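Local coordinates for galactose-binding-like protein (PDB 7M1B) that is a SusE-like protein of a gut Bacteroides that probably binds galactose-type sugars and may take part in glycan degradation, at residues I126-T131 / F178-R183. Residues are numbered along the deposited sequence; the frame is centred on the assembly and turned at random.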
# COMPACT_ATOMS: atom_id res chain seq x y z
N ILE A 126 -15.59 -6.13 -4.46
CA ILE A 126 -16.28 -5.23 -3.55
C ILE A 126 -15.68 -5.40 -2.15
O ILE A 126 -15.09 -6.44 -1.82
CB ILE A 126 -17.80 -5.49 -3.56
CG1 ILE A 126 -18.07 -6.97 -3.27
CG2 ILE A 126 -18.41 -5.01 -4.87
CD1 ILE A 126 -19.57 -7.25 -2.94
N TYR A 127 -15.82 -4.32 -1.39
CA TYR A 127 -15.44 -4.30 0.01
C TYR A 127 -16.71 -4.14 0.83
O TYR A 127 -17.44 -3.17 0.63
CB TYR A 127 -14.42 -3.19 0.28
CG TYR A 127 -14.06 -2.97 1.72
CD1 TYR A 127 -13.35 -3.94 2.43
CD2 TYR A 127 -14.43 -1.79 2.38
CE1 TYR A 127 -13.00 -3.74 3.75
CE2 TYR A 127 -14.10 -1.60 3.72
CZ TYR A 127 -13.38 -2.58 4.40
OH TYR A 127 -13.07 -2.48 5.74
N ILE A 128 -16.94 -5.06 1.76
CA ILE A 128 -18.16 -5.04 2.59
C ILE A 128 -17.79 -4.68 4.01
O ILE A 128 -16.88 -5.31 4.57
CB ILE A 128 -18.84 -6.41 2.53
CG1 ILE A 128 -19.36 -6.69 1.12
CG2 ILE A 128 -20.00 -6.44 3.53
CD1 ILE A 128 -19.79 -8.12 0.88
N HIS A 129 -18.43 -3.66 4.58
CA HIS A 129 -18.14 -3.27 5.96
C HIS A 129 -19.44 -3.02 6.73
O HIS A 129 -20.42 -2.53 6.19
CB HIS A 129 -17.11 -2.14 6.09
CG HIS A 129 -17.35 -0.95 5.24
ND1 HIS A 129 -17.56 0.32 5.77
CD2 HIS A 129 -17.37 -0.82 3.89
CE1 HIS A 129 -17.70 1.19 4.77
NE2 HIS A 129 -17.60 0.50 3.61
N THR A 130 -19.41 -3.39 8.01
CA THR A 130 -20.56 -3.12 8.89
C THR A 130 -20.08 -3.08 10.32
O THR A 130 -18.88 -3.24 10.55
CB THR A 130 -21.74 -4.04 8.59
OG1 THR A 130 -22.90 -3.46 9.20
CG2 THR A 130 -21.51 -5.46 9.06
N THR A 131 -21.03 -2.87 11.25
CA THR A 131 -20.71 -2.74 12.67
C THR A 131 -21.31 -3.88 13.49
O THR A 131 -22.36 -4.47 13.17
CB THR A 131 -21.11 -1.35 13.20
OG1 THR A 131 -20.67 -1.23 14.56
CG2 THR A 131 -22.61 -1.15 13.13
N PHE A 178 -24.93 -7.30 -6.86
CA PHE A 178 -24.51 -8.04 -5.68
C PHE A 178 -25.69 -8.17 -4.72
O PHE A 178 -26.59 -7.31 -4.66
CB PHE A 178 -23.31 -7.34 -5.01
CG PHE A 178 -22.06 -7.29 -5.85
CD1 PHE A 178 -21.17 -8.36 -5.85
CD2 PHE A 178 -21.76 -6.18 -6.64
CE1 PHE A 178 -20.00 -8.34 -6.60
CE2 PHE A 178 -20.58 -6.15 -7.38
CZ PHE A 178 -19.72 -7.23 -7.37
N LYS A 179 -25.69 -9.28 -3.98
CA LYS A 179 -26.69 -9.53 -2.94
C LYS A 179 -25.96 -10.03 -1.70
O LYS A 179 -25.06 -10.88 -1.84
CB LYS A 179 -27.70 -10.56 -3.49
CG LYS A 179 -28.54 -11.32 -2.48
CD LYS A 179 -29.15 -12.58 -3.07
CE LYS A 179 -30.10 -12.31 -4.23
NZ LYS A 179 -31.20 -13.30 -4.27
N VAL A 180 -26.34 -9.47 -0.52
CA VAL A 180 -25.75 -9.83 0.76
C VAL A 180 -26.85 -10.20 1.76
O VAL A 180 -27.87 -9.53 1.91
CB VAL A 180 -24.81 -8.76 1.38
CG1 VAL A 180 -24.12 -9.37 2.63
CG2 VAL A 180 -23.79 -8.18 0.39
N ARG A 181 -26.65 -11.31 2.48
CA ARG A 181 -27.53 -11.70 3.59
C ARG A 181 -26.64 -12.04 4.78
O ARG A 181 -25.51 -12.58 4.53
CB ARG A 181 -28.40 -12.88 3.17
CG ARG A 181 -29.82 -12.49 2.77
CD ARG A 181 -30.75 -13.68 2.59
NE ARG A 181 -31.91 -13.51 3.44
CZ ARG A 181 -32.93 -14.36 3.51
NH1 ARG A 181 -32.93 -15.45 2.76
NH2 ARG A 181 -33.94 -14.11 4.32
N VAL A 182 -27.10 -11.70 6.01
CA VAL A 182 -26.37 -11.97 7.26
C VAL A 182 -27.23 -12.94 8.06
O VAL A 182 -28.44 -12.72 8.15
CB VAL A 182 -26.08 -10.68 8.07
CG1 VAL A 182 -24.95 -10.94 9.10
CG2 VAL A 182 -25.58 -9.54 7.13
N ARG A 183 -26.57 -13.96 8.64
CA ARG A 183 -27.22 -14.97 9.49
C ARG A 183 -26.37 -15.26 10.74
O ARG A 183 -25.19 -14.90 10.77
CB ARG A 183 -27.62 -16.26 8.74
CG ARG A 183 -26.44 -17.16 8.26
CD ARG A 183 -26.94 -18.19 7.26
NE ARG A 183 -25.81 -18.89 6.64
CZ ARG A 183 -25.13 -19.88 7.20
NH1 ARG A 183 -25.46 -20.30 8.42
NH2 ARG A 183 -24.12 -20.45 6.54
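Ile-126 lies over one face of the Phe-178 ring, its side chain splitting at CB into two branches that both reach it. One branch, CG2, sits 3.8 Å from the ring centroid and 23° off the ring normal, a CH-pi contact over the face. The ring atom nearest to Ile-126 CG2 is Phe-178 CE2, at 3.5 Å. The other branch starts at CG1, which is set between the backbone N and the carbonyl carbon (chi1 54°) and comes within 4.1 Å of Phe-178 CE1. It ends at CD1, 3.5 Å from Phe-178 CD1. The two methyls thus share one face, CG2 over the CE2-CZ side and CD1 over the CD1-CG side; the ring also meets Phe-171 edge-to-face. With the ring cut back to an alanine here, both methyls are likely to lose their aromatic partner, and a gap would probably open beside Phe-171. Two residues further along each strand, Ile-128 and Val-180 meet tip to tip, CD1 of the isoleucine 4.0 Å from CG2 of the valine. Their CA atoms are 9.2 Å apart, a spacing for side-chain packing. Strand 125-131 pairs instead with 118-122 and 163-168, and strand 176-183 with 138-144 and 193-197: two antiparallel sheets, packed face to face, form a beta-sandwich core.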